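Local coordinates for amine oxidase (Emericella nidulans, PDB 3PGB), which probably oxidises primary amines to aldehydes, releasing ammonia and hydrogen peroxide, with the help of a copper ion and a built-in topaquinone cofactor, at residues L109-K114 with G363-D368; S115-Y120 with V376-G381; E190-I195 with I234-M239; A200-D205 with E288-A293. All blocks are in the same frame, centred on the assembly; numbering follows the deposited sequence.

Contact 1 of 4, residues L109-K114 with G363-D368; sequences LHRPNK and GLSLFD
Arg111 and Phe367 meet where the chain leaving strand 102-110 passes over strand 363-371, and their contact illustrates how an aromatic ring can meet the face of a guanidinium without stacking on it. The first kind of interaction is van der Waals. Phe367 CE1 sits over the centre of one guanidinium face, 4.1 Å above its plane, yet the two planes stand 75° apart, so ring carbons point up at the face instead of lying flat beneath it. The aliphatic part joins in, with Arg111 CD 3.9 Å from Phe367 CZ. The arginine chain is extended from CG to NE, which carries the charged end past the ring carbons CZ and CE1 toward Ser365, whose CB is 4.1 Å from Arg111 NH2.

The second kind is polar and indirect. A water in the guanidinium plane, at its edge, accepts a bond from Arg111 NH2 at 2.6 Å and donates one to Gly363 O, also 2.6 Å away. Outside the two segments, Trp68 stacks with Phe367, and the Arg111 side chain touches Asn359 on the adjoining strand 352-359.

The positive group is thus packed against a ring carbon over one face and bonded through water at its edge. With no carboxylate among its partners across this contact, its charge is probably softened by the water and the peptide carbonyl behind it.

Contact 2 of 4, residues S115-Y120 with V376-G381; sequences SEAIPY and VLYELG
The flank of a calcium site is where this contact belongs: Tyr378, which reaches out to Ala117 and Ile118 of helix 114-122, has its side chain about 6 Å from the bound calcium ion and about 4 Å, at nearest atoms, from the side chains of the calcium ligands Asp541 and Asp543. The tyrosine is a second-shell residue by position, and the helix packs against its far end. Ala117 comes in at the ring edge, close to the ring plane, its CB only 3.2 Å from Tyr378 OH and 4.0 Å from Tyr378 CE1. Ile118 approaches obliquely, one ring atom further back: its CD1 lies 3.7 Å from Tyr378 CD1 and 4.1 Å from Tyr378 CE1.

Both torsions serve the meeting. Tyr378 holds CG opposite its own backbone N (chi1 171°), which sends the ring from the corner of the chain toward the helix, and Ile118 turns CD1 back toward the ring with a chi2 of -77°. The backbones stay well apart, the closest CA atoms being those of Ile118 and Tyr378 at 8.7 Å. Snugly packed as it is, the phenol oxygen is not left without a polar partner, since Tyr378 OH is hydrogen-bonded to Trp68 NE1.

Lys114, at the start of the helix, touches Tyr378 and forms salt bridges with Asp541, Asp543 and Asp687. Helix 114-122 thus meets the chain of 374-389 at its corner, and that strand pairs antiparallel with strands 363-371 and 532-542.

Contact 3 of 4, residues E190-I195 with I234-M239; sequences EWLFKI and IIRWDM
Leu192 of helix 186-198 drops its two methyl groups onto a salt bridge on strand 235-242, one against each partner. The closer fit is on the acid: Leu192 CD2 is 3.7 Å from Asp238 OD2, with the carboxyl carbon just behind it. On the base, Leu192 CD1 stands 4.0 Å from Arg236 NH1, and the leucine crosses both side chains at about a right angle. The two charged residues, two apart on the strand, are bonded to each other, Arg236 NH1 donating to Asp238 OD1 over 2.9 Å. That bond is far from straight, 140° at the hydrogen, and reaches the oxygen on its syn side, 29° out of the carboxylate plane. A bend at chi2 swings the arginine alongside the aspartate.

The looser side is that of the helix turned away. There Lys194 NZ and Glu190 OE1, both on exposed residues, form their own salt bridge at 3.0 Å and take no part in the packing. Trp191 NE1 bonds instead to Ser262 of the adjacent strand 255-263. The second partner of Arg236, Glu181, is a long and weak one.

Methyl groups laid over an ion pair probably limit water's access from that side, and here the buried carboxylate of Asp238 is probably kept charged by the arginine beside it. The helix is thus joined to the sheet by van der Waals contact between a leucine and an ion pair whose charges offset each other.

Contact 4 of 4, residues A200-D205 with E288-A293; sequences ADITLD and EEFRKA
Arg291 and Asp201 join helix 287-294 to helix 200-207 by a salt bridge, and following the arginine outward shows how one chain can be apolar at its root and ionic at its tip. Just beyond CB, CG packs 4.0 Å from Ile202 CD1, the same methyl that lies 3.7 Å from Phe290 CE1. Beyond CD the chain bends, chi3 being 91°, which turns the guanidinium back toward the start of the other helix. NE makes a weak hydrogen bond to Ser198 O. At the end, NH2 alone grips the acid, lying 2.6 Å from Asp201 OD2 and donating to Asp201 OD1 over 3.0 Å at 160°. OD1 sits in the guanidinium plane, at its edge, and the carboxylate is tilted only 20° from that plane. Asp201 OD2 has a weak second donor in Trp295 NE1.

The helix segments have axes 11.4 Å apart, a spacing closed mainly by the reach of Arg291 and Phe290. Ile202 and Phe290 supply the buried inner layer, beside Trp277 and Tyr284, which meet the Phe290 ring. The ionic bond joins two partly exposed residues, and its charges would be expected to be less shielded from solvent than that apolar layer.

Overall arrangement
The four contacts fall into two groups on different parts of the chain. Contacts 1 and 2, with centres 8 Å apart, use neighbouring strands, 363-371 in contact 1 and 374-389 in contact 2, against consecutive elements of the 102-122 region; both are buried, and both involve an aromatic side chain, that of contact 2 flanking the calcium site more closely. Contacts 3 and 4, centres 16 Å apart, use the consecutive helices 186-198 and 200-207, the former on a sheet strand and the latter on another helix. Both include an arginine-aspartate pair, but in contact 3 it lies within one strand under a leucine and in contact 4 it crosses between helices beside an apolar layer. Contact 4 lies farthest from the chain's centre.

Contact 1 of 4, residues L109-K114 with G363-D368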
# COMPACT_ATOMS: atom_id res chain seq x y z
N LEU A 109 3.32 -35.17 -5.23
CA LEU A 109 2.01 -35.58 -4.77
C LEU A 109 0.98 -35.00 -5.70
O LEU A 109 0.99 -33.80 -5.99
CB LEU A 109 1.73 -35.08 -3.34
CG LEU A 109 0.35 -35.43 -2.76
CD1 LEU A 109 0.24 -36.93 -2.50
CD2 LEU A 109 0.06 -34.64 -1.49
N HIS A 110 0.08 -35.85 -6.19
CA HIS A 110 -1.10 -35.36 -6.86
C HIS A 110 -2.02 -34.86 -5.75
O HIS A 110 -2.37 -35.63 -4.87
CB HIS A 110 -1.78 -36.46 -7.66
CG HIS A 110 -3.08 -36.04 -8.26
ND1 HIS A 110 -3.16 -35.28 -9.41
CD2 HIS A 110 -4.36 -36.28 -7.88
CE1 HIS A 110 -4.43 -35.06 -9.70
NE2 HIS A 110 -5.17 -35.66 -8.79
N ARG A 111 -2.38 -33.59 -5.79
CA ARG A 111 -3.27 -33.04 -4.77
C ARG A 111 -4.67 -33.61 -4.93
O ARG A 111 -5.19 -33.67 -6.04
CB ARG A 111 -3.32 -31.51 -4.83
CG ARG A 111 -2.18 -30.87 -4.07
CD ARG A 111 -2.05 -29.40 -4.41
NE ARG A 111 -0.78 -28.86 -3.93
CZ ARG A 111 -0.30 -27.66 -4.23
NH1 ARG A 111 -0.99 -26.83 -5.01
NH2 ARG A 111 0.87 -27.27 -3.75
N PRO A 112 -5.28 -34.03 -3.81
CA PRO A 112 -6.60 -34.63 -3.90
C PRO A 112 -7.66 -33.62 -4.28
O PRO A 112 -7.51 -32.42 -4.01
CB PRO A 112 -6.83 -35.19 -2.49
CG PRO A 112 -6.00 -34.37 -1.62
CD PRO A 112 -4.80 -33.97 -2.42
N ASN A 113 -8.72 -34.10 -4.91
CA ASN A 113 -9.85 -33.27 -5.28
C ASN A 113 -10.50 -32.68 -4.03
O ASN A 113 -10.50 -33.30 -2.96
CB ASN A 113 -10.87 -34.10 -6.07
CG ASN A 113 -10.35 -34.54 -7.43
OD1 ASN A 113 -9.47 -33.90 -8.01
ND2 ASN A 113 -10.89 -35.64 -7.95
N LYS A 114 -11.04 -31.47 -4.16
CA LYS A 114 -11.73 -30.81 -3.05
C LYS A 114 -12.89 -31.66 -2.53
O LYS A 114 -13.16 -31.69 -1.33
CB LYS A 114 -12.23 -29.43 -3.48
CG LYS A 114 -12.82 -28.58 -2.37
CD LYS A 114 -13.33 -27.25 -2.93
CE LYS A 114 -14.08 -26.45 -1.88
NZ LYS A 114 -14.27 -25.04 -2.31
N GLY A 363 5.53 -23.20 -5.90
CA GLY A 363 6.12 -23.03 -4.58
C GLY A 363 5.07 -23.10 -3.49
O GLY A 363 4.41 -24.12 -3.32
N LEU A 364 4.90 -22.00 -2.76
CA LEU A 364 4.08 -21.97 -1.54
C LEU A 364 2.59 -21.94 -1.85
O LEU A 364 2.17 -21.33 -2.83
CB LEU A 364 4.45 -20.76 -0.68
CG LEU A 364 3.78 -20.56 0.68
CD1 LEU A 364 3.96 -21.77 1.57
CD2 LEU A 364 4.37 -19.32 1.34
N SER A 365 1.81 -22.58 -1.00
CA SER A 365 0.36 -22.56 -1.11
C SER A 365 -0.24 -22.77 0.28
O SER A 365 0.39 -23.42 1.12
CB SER A 365 -0.10 -23.66 -2.06
OG SER A 365 -1.43 -23.45 -2.47
N LEU A 366 -1.42 -22.21 0.52
CA LEU A 366 -2.12 -22.37 1.80
C LEU A 366 -3.45 -23.08 1.59
O LEU A 366 -4.16 -22.82 0.62
CB LEU A 366 -2.38 -21.01 2.46
CG LEU A 366 -1.18 -20.29 3.08
CD1 LEU A 366 -0.17 -19.91 2.02
CD2 LEU A 366 -1.64 -19.05 3.84
N PHE A 367 -3.80 -23.98 2.52
CA PHE A 367 -5.06 -24.72 2.46
C PHE A 367 -5.81 -24.64 3.79
O PHE A 367 -5.22 -24.51 4.85
CB PHE A 367 -4.80 -26.18 2.12
CG PHE A 367 -4.45 -26.41 0.68
CD1 PHE A 367 -3.12 -26.39 0.26
CD2 PHE A 367 -5.44 -26.66 -0.26
CE1 PHE A 367 -2.80 -26.61 -1.08
CE2 PHE A 367 -5.12 -26.87 -1.59
CZ PHE A 367 -3.81 -26.85 -2.00
N ASP A 368 -7.13 -24.76 3.70
CA ASP A 368 -8.00 -24.79 4.87
C ASP A 368 -7.69 -23.65 5.84
O ASP A 368 -7.53 -23.87 7.03
CB ASP A 368 -7.88 -26.16 5.56
CG ASP A 368 -9.02 -26.44 6.55
OD1 ASP A 368 -8.83 -27.31 7.42
OD2 ASP A 368 -10.10 -25.81 6.46
O HOH W 1 2.03 -24.93 -4.10

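Contact 2 of 4, residues S115-Y120 with V376-G381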
# COMPACT_ATOMS: atom_id res chain seq x y z
N SER A 115 -13.57 -32.35 -3.44
CA SER A 115 -14.69 -33.22 -3.09
C SER A 115 -14.25 -34.41 -2.22
O SER A 115 -15.07 -34.96 -1.47
CB SER A 115 -15.43 -33.69 -4.35
OG SER A 115 -14.53 -34.31 -5.27
N GLU A 116 -12.98 -34.81 -2.32
CA GLU A 116 -12.38 -35.81 -1.42
C GLU A 116 -11.91 -35.18 -0.11
O GLU A 116 -12.06 -35.78 0.96
CB GLU A 116 -11.14 -36.46 -2.05
CG GLU A 116 -11.39 -37.49 -3.12
CD GLU A 116 -10.09 -38.07 -3.64
OE1 GLU A 116 -9.66 -39.12 -3.11
OE2 GLU A 116 -9.46 -37.45 -4.54
N ALA A 117 -11.31 -34.00 -0.20
CA ALA A 117 -10.70 -33.35 0.96
C ALA A 117 -11.73 -32.84 1.97
O ALA A 117 -11.56 -33.05 3.17
CB ALA A 117 -9.81 -32.21 0.50
N ILE A 118 -12.79 -32.21 1.49
CA ILE A 118 -13.78 -31.56 2.37
C ILE A 118 -14.47 -32.54 3.33
O ILE A 118 -14.58 -32.25 4.52
CB ILE A 118 -14.83 -30.75 1.56
CG1 ILE A 118 -14.18 -29.54 0.88
CG2 ILE A 118 -15.98 -30.30 2.47
CD1 ILE A 118 -13.90 -28.38 1.80
N PRO A 119 -14.93 -33.71 2.83
CA PRO A 119 -15.50 -34.71 3.74
C PRO A 119 -14.51 -35.30 4.75
O PRO A 119 -14.93 -35.70 5.85
CB PRO A 119 -16.01 -35.80 2.79
CG PRO A 119 -16.19 -35.11 1.47
CD PRO A 119 -15.11 -34.09 1.42
N TYR A 120 -13.23 -35.37 4.39
CA TYR A 120 -12.19 -35.78 5.34
C TYR A 120 -11.96 -34.73 6.43
O TYR A 120 -11.83 -35.08 7.60
CB TYR A 120 -10.86 -36.08 4.63
CG TYR A 120 -9.71 -36.30 5.59
CD1 TYR A 120 -9.74 -37.34 6.51
CD2 TYR A 120 -8.60 -35.47 5.58
CE1 TYR A 120 -8.70 -37.55 7.40
CE2 TYR A 120 -7.54 -35.67 6.47
CZ TYR A 120 -7.60 -36.72 7.38
OH TYR A 120 -6.57 -36.93 8.26
N VAL A 376 -12.65 -19.84 5.86
CA VAL A 376 -12.92 -18.73 4.95
C VAL A 376 -12.33 -18.98 3.56
O VAL A 376 -12.88 -18.51 2.57
CB VAL A 376 -12.43 -17.37 5.51
CG1 VAL A 376 -12.52 -17.36 7.04
CG2 VAL A 376 -11.02 -17.06 5.05
N LEU A 377 -11.23 -19.72 3.49
CA LEU A 377 -10.60 -20.09 2.23
C LEU A 377 -10.14 -21.55 2.26
O LEU A 377 -9.36 -21.94 3.12
CB LEU A 377 -9.39 -19.19 1.95
CG LEU A 377 -9.65 -17.71 1.63
CD1 LEU A 377 -8.62 -16.82 2.31
CD2 LEU A 377 -9.66 -17.47 0.13
N TYR A 378 -10.65 -22.35 1.32
CA TYR A 378 -10.17 -23.73 1.17
C TYR A 378 -8.74 -23.74 0.65
O TYR A 378 -7.95 -24.59 1.04
CB TYR A 378 -11.09 -24.54 0.23
CG TYR A 378 -10.52 -25.90 -0.13
CD1 TYR A 378 -10.61 -26.97 0.75
CD2 TYR A 378 -9.88 -26.11 -1.35
CE1 TYR A 378 -10.08 -28.21 0.44
CE2 TYR A 378 -9.35 -27.35 -1.67
CZ TYR A 378 -9.45 -28.39 -0.78
OH TYR A 378 -8.92 -29.62 -1.10
N GLU A 379 -8.43 -22.79 -0.23
CA GLU A 379 -7.14 -22.76 -0.92
C GLU A 379 -6.77 -21.33 -1.32
O GLU A 379 -7.61 -20.58 -1.82
CB GLU A 379 -7.19 -23.65 -2.16
CG GLU A 379 -5.86 -23.73 -2.93
CD GLU A 379 -5.95 -24.49 -4.25
OE1 GLU A 379 -4.89 -24.72 -4.85
OE2 GLU A 379 -7.08 -24.84 -4.68
N LEU A 380 -5.51 -20.96 -1.07
CA LEU A 380 -4.93 -19.68 -1.49
C LEU A 380 -3.51 -19.95 -1.96
O LEU A 380 -2.72 -20.53 -1.23
CB LEU A 380 -4.93 -18.69 -0.32
CG LEU A 380 -4.45 -17.25 -0.53
CD1 LEU A 380 -5.21 -16.53 -1.64
CD2 LEU A 380 -4.57 -16.46 0.78
N GLY A 381 -3.17 -19.54 -3.18
CA GLY A 381 -1.82 -19.83 -3.68
C GLY A 381 -1.47 -19.25 -5.02
O GLY A 381 -2.34 -19.03 -5.86

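Contact 3 of 4, residues E190-I195 with I234-M239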
# COMPACT_ATOMS: atom_id res chain seq x y z
N GLU A 190 25.86 -27.32 -32.79
CA GLU A 190 25.63 -27.61 -34.21
C GLU A 190 24.97 -26.46 -34.95
O GLU A 190 24.71 -26.57 -36.16
CB GLU A 190 24.77 -28.88 -34.36
CG GLU A 190 25.43 -30.14 -33.79
CD GLU A 190 26.79 -30.42 -34.41
OE1 GLU A 190 26.92 -30.34 -35.65
OE2 GLU A 190 27.74 -30.70 -33.65
N TRP A 191 24.70 -25.35 -34.26
CA TRP A 191 24.02 -24.21 -34.87
C TRP A 191 24.59 -22.86 -34.40
O TRP A 191 25.40 -22.27 -35.11
CB TRP A 191 22.51 -24.32 -34.63
CG TRP A 191 21.70 -23.37 -35.44
CD1 TRP A 191 20.97 -22.33 -34.98
CD2 TRP A 191 21.53 -23.39 -36.86
NE1 TRP A 191 20.34 -21.68 -36.02
CE2 TRP A 191 20.67 -22.31 -37.19
CE3 TRP A 191 22.01 -24.20 -37.89
CZ2 TRP A 191 20.29 -22.04 -38.50
CZ3 TRP A 191 21.63 -23.93 -39.19
CH2 TRP A 191 20.78 -22.85 -39.48
N LEU A 192 24.19 -22.40 -33.22
CA LEU A 192 24.51 -21.04 -32.77
C LEU A 192 26.01 -20.73 -32.77
O LEU A 192 26.43 -19.71 -33.32
CB LEU A 192 23.94 -20.77 -31.37
CG LEU A 192 22.41 -20.62 -31.29
CD1 LEU A 192 21.95 -20.62 -29.85
CD2 LEU A 192 21.95 -19.36 -32.02
N PHE A 193 26.80 -21.61 -32.17
CA PHE A 193 28.25 -21.41 -32.13
C PHE A 193 28.89 -21.50 -33.51
O PHE A 193 29.89 -20.82 -33.77
CB PHE A 193 28.92 -22.43 -31.20
CG PHE A 193 28.62 -22.23 -29.73
CD1 PHE A 193 28.33 -20.97 -29.21
CD2 PHE A 193 28.68 -23.30 -28.86
CE1 PHE A 193 28.07 -20.80 -27.85
CE2 PHE A 193 28.44 -23.14 -27.50
CZ PHE A 193 28.13 -21.89 -27.00
N LYS A 194 28.34 -22.32 -34.39
CA LYS A 194 28.86 -22.41 -35.75
C LYS A 194 28.57 -21.11 -36.51
O LYS A 194 29.45 -20.57 -37.18
CB LYS A 194 28.31 -23.65 -36.47
CG LYS A 194 28.84 -24.95 -35.86
CD LYS A 194 28.64 -26.18 -36.74
CE LYS A 194 29.51 -27.35 -36.23
NZ LYS A 194 29.14 -28.66 -36.83
N ILE A 195 27.34 -20.60 -36.37
CA ILE A 195 26.97 -19.32 -36.96
C ILE A 195 27.79 -18.18 -36.36
O ILE A 195 28.21 -17.27 -37.07
CB ILE A 195 25.46 -19.02 -36.77
CG1 ILE A 195 24.60 -19.99 -37.58
CG2 ILE A 195 25.14 -17.59 -37.19
CD1 ILE A 195 23.15 -20.03 -37.16
N ILE A 234 8.93 -23.71 -35.72
CA ILE A 234 9.44 -23.26 -34.44
C ILE A 234 10.63 -22.34 -34.70
O ILE A 234 11.65 -22.79 -35.22
CB ILE A 234 9.86 -24.44 -33.55
CG1 ILE A 234 8.62 -25.15 -33.00
CG2 ILE A 234 10.74 -23.96 -32.40
CD1 ILE A 234 8.88 -26.57 -32.53
N ILE A 235 10.49 -21.07 -34.33
CA ILE A 235 11.47 -20.04 -34.70
C ILE A 235 12.10 -19.37 -33.48
O ILE A 235 11.43 -19.11 -32.49
CB ILE A 235 10.83 -18.97 -35.64
CG1 ILE A 235 10.63 -19.54 -37.05
CG2 ILE A 235 11.69 -17.72 -35.71
CD1 ILE A 235 9.99 -18.57 -38.04
N ARG A 236 13.40 -19.11 -33.59
CA ARG A 236 14.20 -18.50 -32.54
C ARG A 236 14.63 -17.10 -32.96
O ARG A 236 14.88 -16.86 -34.13
CB ARG A 236 15.49 -19.30 -32.34
CG ARG A 236 15.47 -20.41 -31.30
CD ARG A 236 16.81 -20.47 -30.60
NE ARG A 236 16.83 -21.44 -29.52
CZ ARG A 236 17.56 -21.33 -28.41
NH1 ARG A 236 18.35 -20.28 -28.19
NH2 ARG A 236 17.49 -22.29 -27.49
N TRP A 237 14.72 -16.20 -31.99
CA TRP A 237 15.43 -14.94 -32.12
C TRP A 237 16.43 -14.88 -30.97
O TRP A 237 16.03 -14.95 -29.81
CB TRP A 237 14.47 -13.75 -32.01
CG TRP A 237 13.96 -13.20 -33.31
CD1 TRP A 237 12.69 -13.32 -33.80
CD2 TRP A 237 14.69 -12.43 -34.26
NE1 TRP A 237 12.59 -12.67 -35.00
CE2 TRP A 237 13.80 -12.11 -35.31
CE3 TRP A 237 16.01 -11.97 -34.34
CZ2 TRP A 237 14.19 -11.36 -36.42
CZ3 TRP A 237 16.40 -11.23 -35.45
CH2 TRP A 237 15.49 -10.93 -36.48
N ASP A 238 17.72 -14.78 -31.28
CA ASP A 238 18.75 -14.77 -30.26
C ASP A 238 19.62 -13.53 -30.35
O ASP A 238 19.68 -12.87 -31.39
CB ASP A 238 19.63 -16.01 -30.36
CG ASP A 238 18.85 -17.29 -30.13
OD1 ASP A 238 18.45 -17.54 -28.98
OD2 ASP A 238 18.64 -18.04 -31.11
N MET A 239 20.31 -13.24 -29.25
CA MET A 239 21.13 -12.04 -29.12
C MET A 239 22.45 -12.39 -28.47
O MET A 239 22.52 -13.33 -27.67
CB MET A 239 20.38 -11.02 -28.26
CG MET A 239 20.93 -9.62 -28.28
SD MET A 239 20.19 -8.67 -26.94
CE MET A 239 20.51 -7.01 -27.48

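Contact 4 of 4, residues A200-D205 with E288-A293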
# COMPACT_ATOMS: atom_id res chain seq x y z
N ALA A 200 32.96 -14.38 -36.11
CA ALA A 200 33.87 -14.23 -34.97
C ALA A 200 34.75 -12.99 -35.12
O ALA A 200 35.00 -12.28 -34.15
CB ALA A 200 34.74 -15.46 -34.83
N ASP A 201 35.21 -12.74 -36.34
CA ASP A 201 35.99 -11.54 -36.63
C ASP A 201 35.17 -10.28 -36.34
O ASP A 201 35.72 -9.27 -35.88
CB ASP A 201 36.48 -11.55 -38.08
CG ASP A 201 35.34 -11.47 -39.08
OD1 ASP A 201 34.34 -12.22 -38.91
OD2 ASP A 201 35.43 -10.67 -40.03
N ILE A 202 33.87 -10.34 -36.60
CA ILE A 202 32.97 -9.21 -36.37
C ILE A 202 32.69 -8.99 -34.89
O ILE A 202 32.70 -7.86 -34.43
CB ILE A 202 31.64 -9.37 -37.13
CG1 ILE A 202 31.88 -9.27 -38.64
CG2 ILE A 202 30.64 -8.31 -36.68
CD1 ILE A 202 30.64 -9.50 -39.48
N THR A 203 32.47 -10.07 -34.14
CA THR A 203 32.23 -9.96 -32.70
C THR A 203 33.48 -9.53 -31.94
O THR A 203 33.39 -8.98 -30.85
CB THR A 203 31.65 -11.26 -32.07
OG1 THR A 203 32.63 -12.31 -32.07
CG2 THR A 203 30.40 -11.71 -32.82
N LEU A 204 34.65 -9.78 -32.53
CA LEU A 204 35.93 -9.32 -31.98
C LEU A 204 36.09 -7.82 -32.20
O LEU A 204 36.57 -7.10 -31.33
CB LEU A 204 37.11 -10.06 -32.62
CG LEU A 204 37.66 -11.28 -31.87
CD1 LEU A 204 38.59 -12.09 -32.77
CD2 LEU A 204 38.39 -10.83 -30.60
N ASP A 205 35.70 -7.35 -33.38
CA ASP A 205 35.82 -5.94 -33.74
C ASP A 205 34.80 -5.07 -33.00
O ASP A 205 35.05 -3.90 -32.72
CB ASP A 205 35.65 -5.77 -35.25
CG ASP A 205 36.09 -4.40 -35.73
OD1 ASP A 205 37.26 -4.05 -35.49
OD2 ASP A 205 35.27 -3.69 -36.35
N GLU A 288 26.18 -13.30 -45.46
CA GLU A 288 26.98 -12.63 -46.49
C GLU A 288 26.61 -11.15 -46.57
O GLU A 288 27.49 -10.29 -46.59
CB GLU A 288 26.78 -13.30 -47.86
CG GLU A 288 27.71 -12.80 -48.98
CD GLU A 288 26.99 -12.60 -50.33
OE1 GLU A 288 27.23 -13.39 -51.28
OE2 GLU A 288 26.18 -11.64 -50.44
N GLU A 289 25.31 -10.87 -46.60
CA GLU A 289 24.81 -9.49 -46.66
C GLU A 289 25.20 -8.65 -45.45
O GLU A 289 25.52 -7.47 -45.59
CB GLU A 289 23.29 -9.48 -46.82
CG GLU A 289 22.80 -9.95 -48.18
CD GLU A 289 21.29 -10.02 -48.26
OE1 GLU A 289 20.72 -9.50 -49.25
OE2 GLU A 289 20.66 -10.58 -47.34
N PHE A 290 25.17 -9.25 -44.26
CA PHE A 290 25.60 -8.57 -43.04
C PHE A 290 27.11 -8.32 -43.03
O PHE A 290 27.55 -7.23 -42.71
CB PHE A 290 25.22 -9.39 -41.80
CG PHE A 290 25.70 -8.79 -40.51
CD1 PHE A 290 26.62 -9.45 -39.71
CD2 PHE A 290 25.24 -7.54 -40.09
CE1 PHE A 290 27.07 -8.90 -38.53
CE2 PHE A 290 25.68 -6.98 -38.90
CZ PHE A 290 26.60 -7.66 -38.12
N ARG A 291 27.88 -9.34 -43.39
CA ARG A 291 29.34 -9.23 -43.42
C ARG A 291 29.81 -8.14 -44.38
O ARG A 291 30.71 -7.37 -44.04
CB ARG A 291 29.99 -10.57 -43.79
CG ARG A 291 29.82 -11.67 -42.75
CD ARG A 291 30.80 -12.83 -42.98
NE ARG A 291 32.04 -12.62 -42.23
CZ ARG A 291 33.15 -12.06 -42.72
NH1 ARG A 291 33.23 -11.64 -43.98
NH2 ARG A 291 34.20 -11.91 -41.92
N LYS A 292 29.21 -8.09 -45.57
CA LYS A 292 29.55 -7.05 -46.55
C LYS A 292 29.19 -5.66 -46.03
O LYS A 292 29.95 -4.71 -46.21
CB LYS A 292 28.84 -7.30 -47.89
N ALA A 293 28.04 -5.55 -45.37
CA ALA A 293 27.60 -4.28 -44.81
C ALA A 293 28.50 -3.83 -43.66
O ALA A 293 28.90 -2.67 -43.62
CB ALA A 293 26.16 -4.38 -44.34